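Local coordinates for protein VP5 (Halorubrum pleomorphic virus 6, PDB 6QGL) that probably fuses the envelope of this archaeal virus with the host cell membrane, as a membrane-bound envelope protein apparently of a new structural kind, at residues 169-174 with 183-188; 202-207 with 225-230; 384-389 with 425-430; 392-397 with 411-416. One frame throughout, in Å; residues are numbered along the deposited sequence.

Contact 1 of 4, residues 169-174 with 183-188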
loop_
_atom_site.group_PDB
_atom_site.type_symbol
_atom_site.label_atom_id
_atom_site.label_comp_id
_atom_site.label_asym_id
_atom_site.label_seq_id
_atom_site.Cartn_x
_atom_site.Cartn_y
_atom_site.Cartn_z
ATOM N N LYS A 169 19.855 12.054 -11.998
ATOM C CA LYS A 169 19.789 13.421 -12.517
ATOM C C LYS A 169 18.782 14.264 -11.753
ATOM O O LYS A 169 17.649 13.830 -11.546
ATOM C CB LYS A 169 19.448 13.412 -14.019
ATOM C CG LYS A 169 20.530 12.803 -14.909
ATOM C CD LYS A 169 20.057 12.611 -16.345
ATOM C CE LYS A 169 20.394 13.782 -17.235
ATOM N NZ LYS A 169 19.842 13.609 -18.603
ATOM N N ASP A 170 19.192 15.475 -11.343
ATOM C CA ASP A 170 18.321 16.409 -10.632
ATOM C C ASP A 170 17.358 17.054 -11.616
ATOM O O ASP A 170 17.789 17.664 -12.600
ATOM C CB ASP A 170 19.140 17.484 -9.891
ATOM C CG ASP A 170 19.827 17.027 -8.613
ATOM O OD1 ASP A 170 19.696 15.832 -8.257
ATOM O OD2 ASP A 170 20.483 17.866 -7.962
ATOM N N THR A 171 16.052 16.884 -11.366
ATOM C CA THR A 171 14.982 17.441 -12.192
ATOM C C THR A 171 14.106 18.319 -11.312
ATOM O O THR A 171 13.562 17.841 -10.317
ATOM C CB THR A 171 14.220 16.315 -12.912
ATOM O OG1 THR A 171 15.153 15.581 -13.705
ATOM C CG2 THR A 171 13.088 16.830 -13.797
ATOM N N THR A 172 13.992 19.609 -11.674
ATOM C CA THR A 172 13.196 20.585 -10.936
ATOM C C THR A 172 11.712 20.441 -11.274
ATOM O O THR A 172 11.325 20.499 -12.445
ATOM C CB THR A 172 13.735 22.013 -11.152
ATOM O OG1 THR A 172 15.104 22.064 -10.758
ATOM C CG2 THR A 172 12.953 23.067 -10.372
ATOM N N VAL A 173 10.896 20.256 -10.226
ATOM C CA VAL A 173 9.439 20.157 -10.285
ATOM C C VAL A 173 8.914 21.444 -9.644
ATOM O O VAL A 173 9.363 21.810 -8.554
ATOM C CB VAL A 173 8.917 18.872 -9.572
ATOM C CG1 VAL A 173 7.401 18.904 -9.372
ATOM C CG2 VAL A 173 9.322 17.619 -10.338
ATOM N N SER A 174 8.008 22.154 -10.336
ATOM C CA SER A 174 7.435 23.387 -9.807
ATOM C C SER A 174 6.189 23.061 -9.000
ATOM O O SER A 174 5.136 22.751 -9.568
ATOM C CB SER A 174 7.149 24.388 -10.923
ATOM O OG SER A 174 8.357 24.817 -11.529
ATOM N N LEU A 183 13.222 16.216 -8.077
ATOM C CA LEU A 183 12.812 14.866 -8.449
ATOM C C LEU A 183 14.031 14.225 -9.109
ATOM O O LEU A 183 14.707 14.872 -9.914
ATOM C CB LEU A 183 11.615 14.911 -9.424
ATOM C CG LEU A 183 11.172 13.597 -10.093
ATOM C CD1 LEU A 183 10.432 12.690 -9.121
ATOM C CD2 LEU A 183 10.311 13.871 -11.301
ATOM N N LEU A 184 14.340 12.978 -8.741
ATOM C CA LEU A 184 15.490 12.296 -9.322
ATOM C C LEU A 184 15.077 11.533 -10.565
ATOM O O LEU A 184 14.180 10.691 -10.507
ATOM C CB LEU A 184 16.195 11.374 -8.307
ATOM C CG LEU A 184 16.764 12.024 -7.037
ATOM C CD1 LEU A 184 17.248 10.976 -6.068
ATOM C CD2 LEU A 184 17.888 13.004 -7.351
ATOM N N THR A 185 15.689 11.871 -11.701
ATOM C CA THR A 185 15.451 11.189 -12.962
ATOM C C THR A 185 16.483 10.082 -13.046
ATOM O O THR A 185 17.689 10.343 -12.975
ATOM C CB THR A 185 15.469 12.170 -14.138
ATOM O OG1 THR A 185 14.353 13.041 -13.992
ATOM C CG2 THR A 185 15.382 11.471 -15.491
ATOM N N PHE A 186 16.003 8.841 -13.146
ATOM C CA PHE A 186 16.870 7.680 -13.216
ATOM C C PHE A 186 17.362 7.419 -14.632
ATOM O O PHE A 186 16.566 7.080 -15.507
ATOM C CB PHE A 186 16.171 6.436 -12.635
ATOM C CG PHE A 186 17.031 5.201 -12.706
ATOM C CD1 PHE A 186 18.024 4.968 -11.760
ATOM C CD2 PHE A 186 16.878 4.287 -13.740
ATOM C CE1 PHE A 186 18.843 3.841 -11.847
ATOM C CE2 PHE A 186 17.706 3.173 -13.831
ATOM C CZ PHE A 186 18.679 2.951 -12.881
ATOM N N ARG A 187 18.680 7.535 -14.841
ATOM C CA ARG A 187 19.340 7.227 -16.108
ATOM C C ARG A 187 20.217 5.994 -15.889
ATOM O O ARG A 187 20.872 5.892 -14.853
ATOM C CB ARG A 187 20.168 8.425 -16.624
ATOM C CG ARG A 187 20.917 8.153 -17.934
ATOM C CD ARG A 187 21.457 9.420 -18.562
ATOM N NE ARG A 187 22.246 9.147 -19.766
ATOM C CZ ARG A 187 21.750 9.029 -20.994
ATOM N NH1 ARG A 187 22.551 8.781 -22.020
ATOM N NH2 ARG A 187 20.444 9.148 -21.205
ATOM N N HIS A 188 20.203 5.055 -16.849
ATOM C CA HIS A 188 20.990 3.824 -16.822
ATOM C C HIS A 188 21.580 3.560 -18.200
ATOM O O HIS A 188 20.841 3.477 -19.179
ATOM C CB HIS A 188 20.136 2.628 -16.359
ATOM C CG HIS A 188 20.868 1.320 -16.353
ATOM N ND1 HIS A 188 21.649 0.937 -15.281
ATOM C CD2 HIS A 188 20.914 0.350 -17.296
ATOM C CE1 HIS A 188 22.147 -0.245 -15.605
ATOM N NE2 HIS A 188 21.729 -0.642 -16.804
#
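Thr-171 and Lys-169 pair with Leu-183 and Thr-185 through backbone bonds running both ways. Lys-169 N gives to Thr-185 O, and Thr-185 N returns to Lys-169 O at 2.8 Å. Two residues along, Thr-171 N reaches Leu-183 O, and Leu-183 N reaches Thr-171 O. Between these two hydrogen-bonded pairs, Asp-170 and Leu-184 form a non-hydrogen-bonded pair, their CA atoms 5.2 Å apart.

The polar side-chain link lies on the face shared by Lys-169, Thr-171, Leu-183 and Thr-185. The hydroxyls of Thr-171 and Thr-185 meet diagonally across the strands, OG1 to OG1 2.7 Å. In each threonine OG1 stands anti to the carbonyl carbon (chi1 -58° and -66°), which turns the two oxygens toward one another. Thr-185 OG1 also bonds Asn-205 ND2, so that hydroxyl sits between two partners. Lys-169 and Arg-187 run near each other, with CD of Lys-169 4.1 Å from CD of Arg-187; their charged ends both go to Glu-203, whose carboxylate joins the two cations.

Apolar contact is modest: Val-173 CG2 rests 3.7 Å from Leu-183 CB. On the other face Asp-170 OD1 is a van der Waals neighbour of Leu-184 CD2.

This is an antiparallel beta hairpin, strands 166-174 and 180-189, at one side of a four-stranded meander in the N-terminal part of the envelope protein; helix 97-140 packs against it through Leu-183 and Leu-184.

Contact 2 of 4, residues 202-207 with 225-230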
loop_
_atom_site.group_PDB
_atom_site.type_symbol
_atom_site.label_atom_id
_atom_site.label_comp_id
_atom_site.label_asym_id
_atom_site.label_seq_id
_atom_site.Cartn_x
_atom_site.Cartn_y
_atom_site.Cartn_z
ATOM N N VAL A 202 18.352 3.714 -20.712
ATOM C CA VAL A 202 17.014 4.049 -20.236
ATOM C C VAL A 202 17.108 5.286 -19.335
ATOM O O VAL A 202 18.068 5.428 -18.579
ATOM C CB VAL A 202 16.242 2.856 -19.596
ATOM C CG1 VAL A 202 16.706 2.553 -18.170
ATOM C CG2 VAL A 202 14.732 3.081 -19.645
ATOM N N GLU A 203 16.149 6.202 -19.468
ATOM C CA GLU A 203 16.073 7.418 -18.665
ATOM C C GLU A 203 14.611 7.740 -18.448
ATOM O O GLU A 203 13.891 7.962 -19.422
ATOM C CB GLU A 203 16.821 8.589 -19.327
ATOM C CG GLU A 203 16.986 9.781 -18.397
ATOM C CD GLU A 203 17.752 10.973 -18.938
ATOM O OE1 GLU A 203 18.671 10.780 -19.766
ATOM O OE2 GLU A 203 17.442 12.108 -18.510
ATOM N N TYR A 204 14.158 7.713 -17.180
ATOM C CA TYR A 204 12.762 7.968 -16.824
ATOM C C TYR A 204 12.563 8.374 -15.356
ATOM O O TYR A 204 13.504 8.356 -14.558
ATOM C CB TYR A 204 11.871 6.755 -17.194
ATOM C CG TYR A 204 12.094 5.516 -16.355
ATOM C CD1 TYR A 204 13.176 4.673 -16.592
ATOM C CD2 TYR A 204 11.177 5.139 -15.377
ATOM C CE1 TYR A 204 13.375 3.523 -15.834
ATOM C CE2 TYR A 204 11.361 3.987 -14.619
ATOM C CZ TYR A 204 12.462 3.184 -14.848
ATOM O OH TYR A 204 12.634 2.050 -14.095
ATOM N N ASN A 205 11.321 8.749 -15.023
ATOM C CA ASN A 205 10.838 9.148 -13.700
ATOM C C ASN A 205 9.307 8.937 -13.689
ATOM O O ASN A 205 8.778 8.562 -14.739
ATOM C CB ASN A 205 11.233 10.612 -13.386
ATOM C CG ASN A 205 10.815 11.653 -14.398
ATOM O OD1 ASN A 205 9.719 11.627 -14.961
ATOM N ND2 ASN A 205 11.681 12.623 -14.631
ATOM N N PRO A 206 8.549 9.171 -12.582
ATOM C CA PRO A 206 7.091 8.962 -12.649
ATOM C C PRO A 206 6.355 9.833 -13.679
ATOM O O PRO A 206 5.269 9.453 -14.108
ATOM C CB PRO A 206 6.623 9.273 -11.223
ATOM C CG PRO A 206 7.819 9.097 -10.375
ATOM C CD PRO A 206 8.951 9.588 -11.223
ATOM N N LYS A 207 6.942 10.978 -14.088
ATOM C CA LYS A 207 6.326 11.917 -15.037
ATOM C C LYS A 207 6.446 11.516 -16.510
ATOM O O LYS A 207 5.460 11.621 -17.242
ATOM C CB LYS A 207 6.869 13.346 -14.843
ATOM C CG LYS A 207 6.400 14.047 -13.574
ATOM C CD LYS A 207 6.928 15.482 -13.529
ATOM C CE LYS A 207 6.348 16.315 -12.415
ATOM N NZ LYS A 207 4.927 16.666 -12.667
ATOM N N GLN A 225 10.086 -7.672 -10.890
ATOM C CA GLN A 225 10.041 -6.469 -11.717
ATOM C C GLN A 225 9.552 -5.321 -10.847
ATOM O O GLN A 225 8.478 -5.421 -10.257
ATOM C CB GLN A 225 9.102 -6.645 -12.926
ATOM C CG GLN A 225 9.579 -7.652 -13.969
ATOM C CD GLN A 225 8.600 -7.899 -15.103
ATOM O OE1 GLN A 225 8.880 -8.670 -16.023
ATOM N NE2 GLN A 225 7.432 -7.267 -15.079
ATOM N N TYR A 226 10.344 -4.249 -10.736
ATOM C CA TYR A 226 9.972 -3.068 -9.955
ATOM C C TYR A 226 10.432 -1.802 -10.670
ATOM O O TYR A 226 11.000 -1.912 -11.758
ATOM C CB TYR A 226 10.434 -3.176 -8.479
ATOM C CG TYR A 226 11.859 -2.759 -8.179
ATOM C CD1 TYR A 226 12.942 -3.418 -8.754
ATOM C CD2 TYR A 226 12.127 -1.773 -7.230
ATOM C CE1 TYR A 226 14.255 -3.055 -8.456
ATOM C CE2 TYR A 226 13.435 -1.411 -6.914
ATOM C CZ TYR A 226 14.496 -2.056 -7.529
ATOM O OH TYR A 226 15.786 -1.697 -7.215
ATOM N N MET A 227 10.134 -0.602 -10.102
ATOM C CA MET A 227 10.429 0.714 -10.691
ATOM C C MET A 227 9.702 0.856 -12.032
ATOM O O MET A 227 10.202 1.532 -12.933
ATOM C CB MET A 227 11.936 0.896 -10.924
ATOM C CG MET A 227 12.722 1.257 -9.712
ATOM S SD MET A 227 14.478 1.125 -10.125
ATOM C CE MET A 227 14.694 2.581 -11.156
ATOM N N LYS A 228 8.547 0.180 -12.176
ATOM C CA LYS A 228 7.751 0.162 -13.399
ATOM C C LYS A 228 7.207 1.540 -13.716
ATOM O O LYS A 228 6.470 2.110 -12.908
ATOM C CB LYS A 228 6.599 -0.847 -13.272
ATOM C CG LYS A 228 6.983 -2.291 -13.564
ATOM C CD LYS A 228 5.928 -3.237 -13.053
ATOM C CE LYS A 228 5.853 -4.519 -13.831
ATOM N NZ LYS A 228 4.815 -5.423 -13.272
ATOM N N PHE A 229 7.586 2.087 -14.887
ATOM C CA PHE A 229 7.094 3.393 -15.317
ATOM C C PHE A 229 5.575 3.367 -15.454
ATOM O O PHE A 229 4.929 4.316 -15.036
ATOM C CB PHE A 229 7.753 3.852 -16.627
ATOM C CG PHE A 229 7.120 5.093 -17.219
ATOM C CD1 PHE A 229 7.433 6.355 -16.725
ATOM C CD2 PHE A 229 6.187 4.995 -18.246
ATOM C CE1 PHE A 229 6.836 7.498 -17.259
ATOM C CE2 PHE A 229 5.590 6.141 -18.779
ATOM C CZ PHE A 229 5.934 7.386 -18.296
ATOM N N SER A 230 5.013 2.284 -16.024
ATOM C CA SER A 230 3.571 2.114 -16.201
ATOM C C SER A 230 2.812 2.205 -14.867
ATOM O O SER A 230 1.734 2.793 -14.831
ATOM C CB SER A 230 3.265 0.800 -16.913
ATOM O OG SER A 230 3.520 -0.324 -16.087
#
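Tyr-204 and Phe-229 bring the end of strand 201-204, in the four-stranded antiparallel meander, against the start of the long helix 229-257. The tight part is around the tyrosine. Its CG takes the crowded position between backbone N and carbonyl carbon (chi1 69°), sending the ring toward 225-230. There OH lies 2.7 Å from Met-227 O, which sits at the ring edge, near its plane. The carbonyl is a plausible acceptor, although Thr-217 O is a weak rival for the same proton. Met-227 crosses the tyrosine at about a right angle, with its CB 3.4 Å from Tyr-204 OH, while the chain bends at chi3 to bring CE near the same oxygen. Phe-229 slides past Tyr-204 in the opposite direction, its CB 3.9 Å from Tyr-204 CD2.

Packing is looser toward Lys-207, a partly exposed residue whose backbone C is 4.1 Å from Phe-229 CE1 and whose CB points away from 225-230. Pro-206 also starts away from 225-230; its side chain touches Trp-123 of helix 97-140, and its carbonyl bonds Asn-233 ND2. Between the two regions the Phe-229 ring presents its edge to the 202-207 backbone: Asn-205 O lies in the ring plane, 3.3 Å from CD1.

Contact 3 of 4, residues 384-389 with 425-430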
loop_
_atom_site.group_PDB
_atom_site.type_symbol
_atom_site.label_atom_id
_atom_site.label_comp_id
_atom_site.label_asym_id
_atom_site.label_seq_id
_atom_site.Cartn_x
_atom_site.Cartn_y
_atom_site.Cartn_z
ATOM N N ILE A 384 3.910 -22.972 12.249
ATOM C CA ILE A 384 3.198 -24.212 11.941
ATOM C C ILE A 384 3.191 -25.052 13.210
ATOM O O ILE A 384 4.255 -25.440 13.701
ATOM C CB ILE A 384 3.759 -24.977 10.704
ATOM C CG1 ILE A 384 3.747 -24.084 9.442
ATOM C CG2 ILE A 384 2.968 -26.278 10.457
ATOM C CD1 ILE A 384 4.706 -24.497 8.352
ATOM N N GLU A 385 1.990 -25.269 13.767
ATOM C CA GLU A 385 1.771 -26.062 14.974
ATOM C C GLU A 385 1.521 -27.501 14.542
ATOM O O GLU A 385 0.446 -27.821 14.031
ATOM C CB GLU A 385 0.598 -25.508 15.806
ATOM C CG GLU A 385 0.851 -24.136 16.408
ATOM C CD GLU A 385 -0.132 -23.718 17.483
ATOM O OE1 GLU A 385 0.317 -23.446 18.621
ATOM O OE2 GLU A 385 -1.349 -23.661 17.195
ATOM N N VAL A 386 2.548 -28.349 14.694
ATOM C CA VAL A 386 2.517 -29.756 14.295
ATOM C C VAL A 386 2.126 -30.629 15.486
ATOM O O VAL A 386 2.804 -30.605 16.513
ATOM C CB VAL A 386 3.869 -30.204 13.666
ATOM C CG1 VAL A 386 3.799 -31.643 13.160
ATOM C CG2 VAL A 386 4.300 -29.261 12.546
ATOM N N THR A 387 1.037 -31.401 15.336
ATOM C CA THR A 387 0.555 -32.325 16.359
ATOM C C THR A 387 0.850 -33.746 15.899
ATOM O O THR A 387 0.415 -34.143 14.818
ATOM C CB THR A 387 -0.927 -32.071 16.687
ATOM O OG1 THR A 387 -1.060 -30.756 17.230
ATOM C CG2 THR A 387 -1.497 -33.089 17.675
ATOM N N THR A 388 1.602 -34.501 16.713
ATOM C CA THR A 388 1.971 -35.882 16.396
ATOM C C THR A 388 0.873 -36.856 16.824
ATOM O O THR A 388 -0.059 -36.470 17.533
ATOM C CB THR A 388 3.358 -36.252 16.966
ATOM O OG1 THR A 388 3.286 -36.429 18.381
ATOM C CG2 THR A 388 4.447 -35.252 16.595
ATOM N N VAL A 389 1.002 -38.124 16.399
ATOM C CA VAL A 389 0.088 -39.233 16.686
ATOM C C VAL A 389 0.120 -39.581 18.207
ATOM O O VAL A 389 -0.861 -40.109 18.735
ATOM C CB VAL A 389 0.371 -40.431 15.720
ATOM C CG1 VAL A 389 -0.287 -41.727 16.177
ATOM C CG2 VAL A 389 -0.081 -40.103 14.302
ATOM N N ASP A 425 -0.263 -36.217 13.052
ATOM C CA ASP A 425 -1.707 -36.438 13.159
ATOM C C ASP A 425 -2.426 -35.351 12.353
ATOM O O ASP A 425 -3.317 -35.652 11.555
ATOM C CB ASP A 425 -2.147 -36.397 14.637
ATOM C CG ASP A 425 -3.599 -36.772 14.863
ATOM O OD1 ASP A 425 -3.926 -37.974 14.749
ATOM O OD2 ASP A 425 -4.404 -35.866 15.167
ATOM N N SER A 426 -2.013 -34.088 12.563
ATOM C CA SER A 426 -2.531 -32.886 11.915
ATOM C C SER A 426 -1.556 -31.732 12.131
ATOM O O SER A 426 -0.698 -31.803 13.016
ATOM C CB SER A 426 -3.905 -32.518 12.478
ATOM O OG SER A 426 -3.881 -32.391 13.891
ATOM N N ALA A 427 -1.688 -30.674 11.314
ATOM C CA ALA A 427 -0.879 -29.459 11.397
ATOM C C ALA A 427 -1.711 -28.253 10.999
ATOM O O ALA A 427 -2.543 -28.346 10.094
ATOM C CB ALA A 427 0.346 -29.567 10.501
ATOM N N ARG A 428 -1.503 -27.127 11.688
ATOM C CA ARG A 428 -2.199 -25.872 11.410
ATOM C C ARG A 428 -1.259 -24.686 11.577
ATOM O O ARG A 428 -0.346 -24.746 12.399
ATOM C CB ARG A 428 -3.469 -25.716 12.280
ATOM C CG ARG A 428 -3.234 -25.506 13.777
ATOM C CD ARG A 428 -4.455 -24.907 14.441
ATOM N NE ARG A 428 -4.173 -24.455 15.804
ATOM C CZ ARG A 428 -4.793 -23.443 16.401
ATOM N NH1 ARG A 428 -4.467 -23.094 17.638
ATOM N NH2 ARG A 428 -5.721 -22.749 15.754
ATOM N N PHE A 429 -1.468 -23.617 10.797
ATOM C CA PHE A 429 -0.650 -22.415 10.926
ATOM C C PHE A 429 -1.412 -21.364 11.713
ATOM O O PHE A 429 -2.613 -21.194 11.513
ATOM C CB PHE A 429 -0.157 -21.883 9.568
ATOM C CG PHE A 429 -1.224 -21.470 8.582
ATOM C CD1 PHE A 429 -1.748 -22.386 7.676
ATOM C CD2 PHE A 429 -1.659 -20.152 8.514
ATOM C CE1 PHE A 429 -2.726 -22.003 6.754
ATOM C CE2 PHE A 429 -2.638 -19.771 7.592
ATOM C CZ PHE A 429 -3.162 -20.698 6.716
ATOM N N VAL A 430 -0.728 -20.715 12.658
ATOM C CA VAL A 430 -1.280 -19.678 13.536
ATOM C C VAL A 430 -0.274 -18.506 13.530
ATOM O O VAL A 430 0.909 -18.733 13.265
ATOM C CB VAL A 430 -1.546 -20.254 14.964
ATOM C CG1 VAL A 430 -2.037 -19.185 15.939
ATOM C CG2 VAL A 430 -2.528 -21.420 14.922
#
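Glu-385 and Arg-428 lie side by side on one face of an antiparallel strand pair and join in a salt bridge. The glutamate CG is anti to the carbonyl carbon (chi1 -67°) and its chain runs extended, whereas Arg-428 leaves its backbone with CG between N and the carbonyl carbon (chi1 69°) and then stretches out to NE. From these different starts the two side chains run in the same direction. OE2 of Glu-385 lies 3.2 Å from both NE and NH1 of Arg-428, but the planes of carboxylate and guanidinium are 40° apart and both bonds are weak. Val-430 CG2 covers one guanidinium face, 3.4 Å above its plane, and also touches Glu-385 OE2. The other branch of the arginine, NH2, bridges to Glu-357.

Thr-387 and Ser-426 follow on the same face, CB of the threonine 4.1 Å from OG of the serine; Thr-387 OG1 turns instead to Thr-393 OG1. Apolar side chains occupy the opposite face, where Ala-427 CB lies 4.2 Å from Ile-384 CG2 and also approaches Val-386. Phe-429 starts on that face, but its ring leads away to meet Tyr-379 edge-to-face.

Glu-385 exchanges backbone bonds in both directions with Arg-428, and Thr-387 N gives to Ser-426 O. At the Asp-425 end, Asp-425 and Ser-426 both face Thr-387 in a classic beta bulge: Thr-387 O takes Asp-425 N at 2.8 Å and Ser-426 N weakly.

Strand 382-388 lies between 422-431 and 393-397, while 422-431 also pairs with 357-359, and Ile-384 and Val-386 face strand 371-374.

Contact 4 of 4, residues 392-397 with 411-416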
loop_
_atom_site.group_PDB
_atom_site.type_symbol
_atom_site.label_atom_id
_atom_site.label_comp_id
_atom_site.label_asym_id
_atom_site.label_seq_id
_atom_site.Cartn_x
_atom_site.Cartn_y
_atom_site.Cartn_z
ATOM N N GLU A 392 1.397 -34.929 21.005
ATOM C CA GLU A 392 2.405 -33.927 21.354
ATOM C C GLU A 392 2.368 -32.856 20.289
ATOM O O GLU A 392 2.155 -33.171 19.120
ATOM C CB GLU A 392 3.806 -34.540 21.403
ATOM C CG GLU A 392 4.117 -35.284 22.681
ATOM C CD GLU A 392 5.588 -35.616 22.789
ATOM O OE1 GLU A 392 6.352 -34.754 23.279
ATOM O OE2 GLU A 392 5.983 -36.721 22.355
ATOM N N THR A 393 2.573 -31.598 20.679
ATOM C CA THR A 393 2.544 -30.478 19.743
ATOM C C THR A 393 3.846 -29.684 19.810
ATOM O O THR A 393 4.440 -29.546 20.880
ATOM C CB THR A 393 1.268 -29.628 19.951
ATOM O OG1 THR A 393 0.130 -30.490 19.964
ATOM C CG2 THR A 393 1.066 -28.570 18.867
ATOM N N VAL A 394 4.291 -29.190 18.650
ATOM C CA VAL A 394 5.481 -28.362 18.500
ATOM C C VAL A 394 5.126 -27.167 17.619
ATOM O O VAL A 394 4.516 -27.345 16.562
ATOM C CB VAL A 394 6.736 -29.156 18.016
ATOM C CG1 VAL A 394 6.489 -29.887 16.696
ATOM C CG2 VAL A 394 7.969 -28.263 17.921
ATOM N N SER A 395 5.448 -25.950 18.081
ATOM C CA SER A 395 5.195 -24.733 17.315
ATOM C C SER A 395 6.492 -24.335 16.624
ATOM O O SER A 395 7.511 -24.120 17.290
ATOM C CB SER A 395 4.673 -23.612 18.207
ATOM O OG SER A 395 4.283 -22.497 17.422
ATOM N N VAL A 396 6.472 -24.315 15.286
ATOM C CA VAL A 396 7.659 -24.000 14.497
ATOM C C VAL A 396 7.446 -22.715 13.697
ATOM O O VAL A 396 6.664 -22.736 12.743
ATOM C CB VAL A 396 8.115 -25.175 13.581
ATOM C CG1 VAL A 396 9.521 -24.929 13.041
ATOM C CG2 VAL A 396 8.045 -26.522 14.300
ATOM N N PRO A 397 8.147 -21.602 14.036
ATOM C CA PRO A 397 8.004 -20.375 13.228
ATOM C C PRO A 397 8.692 -20.558 11.877
ATOM O O PRO A 397 9.709 -21.251 11.814
ATOM C CB PRO A 397 8.705 -19.308 14.076
ATOM C CG PRO A 397 9.708 -20.047 14.858
ATOM C CD PRO A 397 9.156 -21.426 15.103
ATOM N N TYR A 411 12.469 -29.332 9.747
ATOM C CA TYR A 411 12.826 -28.854 11.086
ATOM C C TYR A 411 13.109 -30.058 11.994
ATOM O O TYR A 411 12.387 -31.054 11.925
ATOM C CB TYR A 411 11.717 -27.949 11.680
ATOM C CG TYR A 411 11.952 -27.554 13.125
ATOM C CD1 TYR A 411 12.835 -26.530 13.455
ATOM C CD2 TYR A 411 11.306 -28.219 14.164
ATOM C CE1 TYR A 411 13.078 -26.182 14.783
ATOM C CE2 TYR A 411 11.538 -27.878 15.496
ATOM C CZ TYR A 411 12.426 -26.860 15.801
ATOM O OH TYR A 411 12.657 -26.524 17.113
ATOM N N ASP A 412 14.146 -29.953 12.849
ATOM C CA ASP A 412 14.556 -30.993 13.796
ATOM C C ASP A 412 13.944 -30.720 15.180
ATOM O O ASP A 412 14.421 -29.854 15.922
ATOM C CB ASP A 412 16.093 -31.074 13.870
ATOM C CG ASP A 412 16.663 -32.347 14.469
ATOM O OD1 ASP A 412 15.969 -32.986 15.288
ATOM O OD2 ASP A 412 17.813 -32.694 14.133
ATOM N N ALA A 413 12.881 -31.459 15.512
ATOM C CA ALA A 413 12.144 -31.321 16.764
ATOM C C ALA A 413 12.560 -32.338 17.833
ATOM O O ALA A 413 11.759 -32.659 18.714
ATOM C CB ALA A 413 10.648 -31.400 16.493
ATOM N N SER A 414 13.825 -32.806 17.788
ATOM C CA SER A 414 14.372 -33.774 18.750
ATOM C C SER A 414 14.443 -33.249 20.190
ATOM O O SER A 414 14.411 -34.043 21.134
ATOM C CB SER A 414 15.744 -34.268 18.305
ATOM O OG SER A 414 15.639 -34.991 17.091
ATOM N N GLY A 415 14.550 -31.928 20.333
ATOM C CA GLY A 415 14.607 -31.258 21.629
ATOM C C GLY A 415 13.248 -30.833 22.148
ATOM O O GLY A 415 13.097 -30.563 23.343
ATOM N N ASP A 416 12.248 -30.794 21.249
ATOM C CA ASP A 416 10.872 -30.390 21.533
ATOM C C ASP A 416 9.922 -31.565 21.827
ATOM O O ASP A 416 9.028 -31.417 22.661
ATOM C CB ASP A 416 10.325 -29.550 20.374
ATOM C CG ASP A 416 11.238 -28.423 19.923
ATOM O OD1 ASP A 416 11.433 -27.468 20.705
ATOM O OD2 ASP A 416 11.749 -28.494 18.783
#
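Val-396 sits over the ring of Tyr-411, and Val-394 beside it meets Asp-416. Val-396 CG1, anti to its own backbone N (chi1 -166°), lies above one ring face, 3.8 Å from the centroid and 20° off the normal, which makes a CH-pi contact offset toward the rim. The other branch, CG2, comes within 3.7 Å of Tyr-411 CD2; both methyls lie on the same face, CG1 over the ring and CG2 out past its CD2-CE2 rim.

Val-394 uses one branch for its partners: CG2 reaches Asp-416 CB at 3.6 Å, crossing that side chain at about a right angle, and approaches Ala-413 CB and Tyr-411 CE2 more distantly. The tyrosine is tied to the turn at its far end, where OH gives a hydrogen bond of 2.7 Å to Asp-416 OD2. That oxygen lies in the ring plane at its edge and is met on its syn side. Within the turn, Asp-412 OD1 accepts from Ser-414 N and OG, the first closing an Asx turn.

The contact thus closes strand 393-397 onto the end of strand 409-412, which belongs to a separate three-stranded sheet; Val-394 and Ala-413 also touch Ile-372 of strand 371-374, while the backbone of 393-397 pairs with strand 382-388.

The four contacts form two clusters. Contacts 1 and 2, centres 12 Å apart, share the N-terminal meander, in which strands 180-189 and 201-204 are neighbours; contacts 3 and 4, centres 10 Å apart, share the sheet containing strands 382-388 and 393-397. Contacts 1 and 3 lie on opposite sides of the chain's centre, their centres about 53 Å apart. Contact 2 is the buried one, joining sheet to helix through Tyr-204 and Phe-229, with Met-227 of the preceding loop; the other three are partly buried. Contacts 1 and 3 are backbone-bonded strand pairs: opposite charges pair within contact 3, while two like charges in contact 1 share an outside carboxylate; contact 4 joins two sheets by side-chain packing alone.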